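Local coordinates for protein acetylacetone-cleaving enzyme (Acinetobacter johnsonii, PDB 3BAL) that uses an iron cation bound in each subunit of a homotetramer to cleave acetylacetone with molecular oxygen, yielding methylglyoxal and acetate, at residues A[122-127]-A[133-138]; A[35-40]-A[143-148]. All blocks are in the same frame, centred on the assembly; numbering follows the deposited sequence.

Interaction 1 of 2, residues A[122-127]-A[133-138]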
loop_
_atom_site.group_PDB
_atom_site.type_symbol
_atom_site.label_atom_id
_atom_site.label_comp_id
_atom_site.label_asym_id
_atom_site.label_seq_id
_atom_site.Cartn_x
_atom_site.Cartn_y
_atom_site.Cartn_z
ATOM N N PRO A 122 7.190 -6.030 7.810
ATOM C CA PRO A 122 8.406 -6.558 8.436
ATOM C C PRO A 122 9.022 -7.813 7.827
ATOM O O PRO A 122 8.410 -8.509 7.004
ATOM C CB PRO A 122 7.951 -6.827 9.865
ATOM C CG PRO A 122 6.552 -7.374 9.629
ATOM C CD PRO A 122 5.992 -6.404 8.592
ATOM N N LEU A 123 10.252 -8.083 8.256
ATOM C CA LEU A 123 10.980 -9.276 7.855
ATOM C C LEU A 123 11.031 -10.089 9.140
ATOM O O LEU A 123 11.598 -9.644 10.139
ATOM C CB LEU A 123 12.401 -8.943 7.403
ATOM C CG LEU A 123 12.545 -8.009 6.207
ATOM C CD1 LEU A 123 13.979 -8.083 5.718
ATOM C CD2 LEU A 123 11.584 -8.404 5.093
ATOM N N ASN A 124 10.415 -11.263 9.124
ATOM C CA ASN A 124 10.397 -12.102 10.307
ATOM C C ASN A 124 11.539 -13.105 10.322
ATOM O O ASN A 124 11.559 -14.057 9.538
ATOM C CB ASN A 124 9.059 -12.839 10.419
ATOM C CG ASN A 124 7.895 -11.897 10.680
ATOM O OD1 ASN A 124 8.073 -10.796 11.204
ATOM N ND2 ASN A 124 6.692 -12.335 10.326
ATOM N N PHE A 125 12.505 -12.885 11.206
ATOM C CA PHE A 125 13.633 -13.800 11.302
ATOM C C PHE A 125 13.200 -14.976 12.163
ATOM O O PHE A 125 12.597 -14.786 13.214
ATOM C CB PHE A 125 14.854 -13.077 11.872
ATOM C CG PHE A 125 15.437 -12.061 10.920
ATOM C CD1 PHE A 125 14.897 -10.778 10.833
ATOM C CD2 PHE A 125 16.488 -12.407 10.068
ATOM C CE1 PHE A 125 15.390 -9.852 9.909
ATOM C CE2 PHE A 125 16.989 -11.490 9.138
ATOM C CZ PHE A 125 16.437 -10.209 9.061
ATOM N N ILE A 126 13.500 -16.187 11.696
ATOM C CA ILE A 126 13.083 -17.423 12.365
ATOM C C ILE A 126 14.204 -18.353 12.830
ATOM O O ILE A 126 15.304 -18.331 12.273
ATOM C CB ILE A 126 12.165 -18.250 11.425
ATOM C CG1 ILE A 126 12.878 -18.495 10.083
ATOM C CG2 ILE A 126 10.849 -17.512 11.204
ATOM C CD1 ILE A 126 12.071 -19.320 9.060
ATOM N N ASP A 127 13.919 -19.175 13.844
ATOM C CA ASP A 127 14.908 -20.134 14.332
ATOM C C ASP A 127 14.700 -21.466 13.602
ATOM O O ASP A 127 13.860 -21.547 12.707
ATOM C CB ASP A 127 14.831 -20.313 15.864
ATOM C CG ASP A 127 13.539 -20.959 16.333
ATOM O OD1 ASP A 127 12.861 -21.641 15.539
ATOM O OD2 ASP A 127 13.209 -20.801 17.523
ATOM N N ILE A 133 11.770 -15.167 15.936
ATOM C CA ILE A 133 12.541 -14.606 17.032
ATOM C C ILE A 133 12.612 -13.072 16.996
ATOM O O ILE A 133 12.900 -12.437 18.010
ATOM C CB ILE A 133 13.964 -15.248 17.085
ATOM C CG1 ILE A 133 14.656 -15.197 15.719
ATOM C CG2 ILE A 133 13.840 -16.714 17.495
ATOM C CD1 ILE A 133 15.177 -13.841 15.326
ATOM N N ALA A 134 12.328 -12.488 15.833
ATOM C CA ALA A 134 12.333 -11.033 15.669
ATOM C C ALA A 134 11.556 -10.590 14.430
ATOM O O ALA A 134 11.771 -11.109 13.338
ATOM C CB ALA A 134 13.766 -10.515 15.591
ATOM N N SER A 135 10.649 -9.635 14.610
ATOM C CA SER A 135 9.848 -9.089 13.512
ATOM C C SER A 135 10.427 -7.706 13.207
ATOM O O SER A 135 10.142 -6.739 13.910
ATOM C CB SER A 135 8.386 -8.967 13.947
ATOM O OG SER A 135 7.561 -8.641 12.845
ATOM N N ILE A 136 11.236 -7.614 12.158
ATOM C CA ILE A 136 11.892 -6.350 11.828
ATOM C C ILE A 136 11.184 -5.483 10.780
ATOM O O ILE A 136 11.259 -5.750 9.576
ATOM C CB ILE A 136 13.359 -6.621 11.382
ATOM C CG1 ILE A 136 14.081 -7.472 12.451
ATOM C CG2 ILE A 136 14.094 -5.310 11.136
ATOM C CD1 ILE A 136 14.192 -6.835 13.834
ATOM N N GLY A 137 10.498 -4.446 11.262
ATOM C CA GLY A 137 9.789 -3.518 10.391
ATOM C C GLY A 137 10.500 -2.172 10.363
ATOM O O GLY A 137 11.632 -2.071 10.849
ATOM N N TRP A 138 9.856 -1.139 9.817
ATOM C CA TRP A 138 10.478 0.191 9.734
ATOM C C TRP A 138 10.953 0.692 11.103
ATOM O O TRP A 138 12.035 1.267 11.219
ATOM C CB TRP A 138 9.509 1.225 9.102
ATOM C CG TRP A 138 8.328 1.602 9.965
ATOM C CD1 TRP A 138 7.099 1.001 9.992
ATOM C CD2 TRP A 138 8.309 2.596 11.001
ATOM N NE1 TRP A 138 6.321 1.551 10.987
ATOM C CE2 TRP A 138 7.039 2.530 11.622
ATOM C CE3 TRP A 138 9.244 3.530 11.470
ATOM C CZ2 TRP A 138 6.683 3.364 12.690
ATOM C CZ3 TRP A 138 8.892 4.358 12.533
ATOM C CH2 TRP A 138 7.621 4.267 13.132
#
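Phe125 and Ile136 meet on one face of a beta hairpin: CE1 of the Phe125 ring comes 3.7 Å from CG1 of Ile136, and the two side chains run obliquely to each other. The first torsion of Phe125 places CG beside the backbone N (chi1 -70°). Leu123 and Ala134 lie on the same face, which is the tightly packed part of the contact. Phe28 and His62 also meet the Phe125 ring there, and Leu123 reaches His64, so the inner face borders the metal site formed by His62, His64 and His104.

Antiparallel backbone bonds hold the two strands together. Leu123 and Ile136 form a hydrogen-bonded pair joined in both directions, and Phe125 N donates to Ala134 O over 2.9 Å. Beyond this point the pairing becomes a classic beta bulge, in which Ile133 and Ala134 both face Phe125. Phe125 O accepts a 2.9 Å bond from Ile133 N and a weak one from Ala134 N.

On the opposite face Asn124 and Ser135 form the non-hydrogen-bonded pair. Ser135 OG donates to Asn124 OD1 over 2.8 Å, in the plane of the amide carbonyl, while Pro122 CB packs against the same hydroxyl. Ser135 OG also bonds to Asn124 ND2 of the second subunit, and Asn124 ND2 bonds weakly to Ser135 OG of that subunit. The looser side is the hairpin's turn end, where the exposed Ile133 brings CG2 no nearer than 4.1 Å to Asp127 CB, although its CD1 still touches Phe125 CB. Asp127 OD1 instead accepts from the backbone N of both Asn129 and Lys131 in the turn.

Strand 57-64 pairs with the other edge of strand 123-126, while strand 132-136 leads through the N-cap residue Gly137 into helix 138-148.

Interaction 2 of 2, residues A[35-40]-A[143-148]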
loop_
_atom_site.group_PDB
_atom_site.type_symbol
_atom_site.label_atom_id
_atom_site.label_comp_id
_atom_site.label_asym_id
_atom_site.label_seq_id
_atom_site.Cartn_x
_atom_site.Cartn_y
_atom_site.Cartn_z
ATOM N N TRP A 35 25.307 -1.293 5.775
ATOM C CA TRP A 35 24.090 -0.766 5.169
ATOM C C TRP A 35 23.795 0.674 5.534
ATOM O O TRP A 35 24.546 1.310 6.276
ATOM C CB TRP A 35 22.880 -1.631 5.572
ATOM C CG TRP A 35 22.419 -1.414 7.008
ATOM C CD1 TRP A 35 23.197 -1.438 8.131
ATOM C CD2 TRP A 35 21.085 -1.122 7.458
ATOM N NE1 TRP A 35 22.438 -1.175 9.247
ATOM C CE2 TRP A 35 21.139 -0.975 8.863
ATOM C CE3 TRP A 35 19.850 -0.969 6.811
ATOM C CZ2 TRP A 35 20.005 -0.679 9.632
ATOM C CZ3 TRP A 35 18.724 -0.676 7.578
ATOM C CH2 TRP A 35 18.812 -0.532 8.972
ATOM N N GLN A 36 22.685 1.163 4.983
ATOM C CA GLN A 36 22.176 2.510 5.217
ATOM C C GLN A 36 20.654 2.508 5.085
ATOM O O GLN A 36 20.122 2.047 4.075
ATOM C CB GLN A 36 22.710 3.519 4.188
ATOM C CG GLN A 36 24.089 4.092 4.470
ATOM C CD GLN A 36 24.385 5.309 3.607
ATOM O OE1 GLN A 36 23.628 6.291 3.620
ATOM N NE2 GLN A 36 25.485 5.256 2.857
ATOM N N LEU A 37 19.966 3.009 6.110
ATOM C CA LEU A 37 18.519 3.128 6.073
ATOM C C LEU A 37 18.291 4.449 5.329
ATOM O O LEU A 37 18.869 5.479 5.700
ATOM C CB LEU A 37 17.940 3.205 7.489
ATOM C CG LEU A 37 16.410 3.340 7.578
ATOM C CD1 LEU A 37 15.728 2.117 6.960
ATOM C CD2 LEU A 37 16.002 3.489 9.039
ATOM N N LEU A 38 17.466 4.414 4.279
ATOM C CA LEU A 38 17.199 5.593 3.457
ATOM C C LEU A 38 15.865 6.289 3.705
ATOM O O LEU A 38 15.761 7.509 3.561
ATOM C CB LEU A 38 17.281 5.206 1.976
ATOM C CG LEU A 38 18.623 4.642 1.502
ATOM C CD1 LEU A 38 18.486 4.111 0.091
ATOM C CD2 LEU A 38 19.693 5.726 1.568
ATOM N N HIS A 39 14.843 5.515 4.065
ATOM C CA HIS A 39 13.518 6.082 4.304
ATOM C C HIS A 39 12.576 5.152 5.059
ATOM O O HIS A 39 12.639 3.925 4.931
ATOM C CB HIS A 39 12.878 6.480 2.967
ATOM C CG HIS A 39 11.451 6.922 3.077
ATOM N ND1 HIS A 39 10.389 6.059 2.917
ATOM C CD2 HIS A 39 10.912 8.139 3.320
ATOM C CE1 HIS A 39 9.257 6.725 3.053
ATOM N NE2 HIS A 39 9.546 7.990 3.298
ATOM N N SER A 40 11.695 5.761 5.841
ATOM C CA SER A 40 10.710 5.027 6.617
ATOM C C SER A 40 9.343 5.701 6.454
ATOM O O SER A 40 9.235 6.919 6.552
ATOM C CB SER A 40 11.139 5.013 8.091
ATOM O OG SER A 40 10.140 4.452 8.910
ATOM N N GLY A 143 15.537 1.847 14.555
ATOM C CA GLY A 143 16.186 1.741 15.851
ATOM C C GLY A 143 17.615 1.227 15.756
ATOM O O GLY A 143 18.517 1.748 16.413
ATOM N N ALA A 144 17.819 0.197 14.939
ATOM C CA ALA A 144 19.136 -0.397 14.744
ATOM C C ALA A 144 20.064 0.566 14.012
ATOM O O ALA A 144 21.262 0.630 14.298
ATOM C CB ALA A 144 19.014 -1.694 13.952
ATOM N N TRP A 145 19.500 1.302 13.060
ATOM C CA TRP A 145 20.243 2.263 12.265
ATOM C C TRP A 145 20.777 3.419 13.105
ATOM O O TRP A 145 21.968 3.726 13.064
ATOM C CB TRP A 145 19.341 2.801 11.146
ATOM C CG TRP A 145 19.844 4.058 10.493
ATOM C CD1 TRP A 145 19.265 5.292 10.545
ATOM C CD2 TRP A 145 21.009 4.195 9.669
ATOM N NE1 TRP A 145 19.994 6.192 9.800
ATOM C CE2 TRP A 145 21.068 5.545 9.252
ATOM C CE3 TRP A 145 22.007 3.309 9.241
ATOM C CZ2 TRP A 145 22.089 6.033 8.425
ATOM C CZ3 TRP A 145 23.023 3.794 8.417
ATOM C CH2 TRP A 145 23.053 5.144 8.018
ATOM N N LEU A 146 19.887 4.052 13.867
ATOM C CA LEU A 146 20.236 5.188 14.719
ATOM C C LEU A 146 21.118 4.800 15.898
ATOM O O LEU A 146 21.924 5.600 16.363
ATOM C CB LEU A 146 18.967 5.849 15.251
ATOM C CG LEU A 146 17.991 6.432 14.230
ATOM C CD1 LEU A 146 16.778 7.001 14.953
ATOM C CD2 LEU A 146 18.680 7.508 13.420
ATOM N N ALA A 147 20.948 3.577 16.385
ATOM C CA ALA A 147 21.734 3.085 17.504
ATOM C C ALA A 147 23.176 2.849 17.076
ATOM O O ALA A 147 24.113 3.191 17.798
ATOM C CB ALA A 147 21.131 1.796 18.036
ATOM N N THR A 148 23.346 2.270 15.894
ATOM C CA THR A 148 24.670 1.983 15.359
ATOM C C THR A 148 25.301 3.259 14.820
ATOM O O THR A 148 26.488 3.518 15.022
ATOM C CB THR A 148 24.589 0.943 14.222
ATOM O OG1 THR A 148 23.989 -0.260 14.723
ATOM C CG2 THR A 148 25.979 0.626 13.679
HETATM O O HOH W 1 23.092 -1.349 12.184
#
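The C-terminal helix lies across the outside of the jelly-roll barrel here, and Trp145 of the helix packs onto strand 35-40. Leu37 CB sits over one face of the Trp145 indole, 3.8 Å from the centroid of the five-membered ring and 18° off its normal, a CH-pi contact. The Leu37 backbone N also lies above this face, offset toward the rim, and this buried N-H has no partner in the model.

Trp145 has CG anti to its backbone nitrogen (chi1 164°), which carries the indole away from the helix onto the strand. Its six-membered ring turns an edge to the face of the Trp35 six-membered ring, making a T-shaped pair with centroids 5.9 Å apart and planes at 77°. Farther along the rim, Trp145 CZ3 lies 3.6 Å from both Trp35 O and Gln36 CA. The Gln36 side chain runs alongside the indole, with Gln36 CG 3.8 Å from Trp145 CH2 and its amide nearly parallel to the ring.

Strand 35-40 belongs to the antiparallel sheet of this cupin fold, paired on its two sides with strands 22-23 and 46-53. The segment axes of strand and helix are 8.8 Å apart at closest, and the Trp145 side chain lies between them. Val22 of the same sheet and Tyr3 of the third subunit also touch this ring, the latter edge-to-face.

A polar bridge runs beside the aromatic pair. Trp35 NE1 donates to a water in the plane of its ring, and that water donates to Thr148 OG1. Thr148 OG1 in turn donates over 2.9 Å to Ala144 O, one helical turn back, whose carbonyl also accepts from Thr148 N.

How the interactions relate
Interaction 1 and interaction 2 share a chain connection: the second strand of hairpin 122-127/133-138 passes directly into helix 138-148, whose later turns form the helical side of 35-40/143-148. Their centres are about 15 Å apart, and they meet where Trp138, at the start of the helix, packs against Ser40 on the strand. Their relation to the metal differs. The side chain of Leu123 in interaction 1 comes within about 5 Å of the zinc ion, which is bound by His62, His64 and His104, whereas that of Trp35 in interaction 2 stays about 13 Å away. Both reach subunit interfaces, interaction 1 chiefly with the second subunit and interaction 2 with the third and fourth.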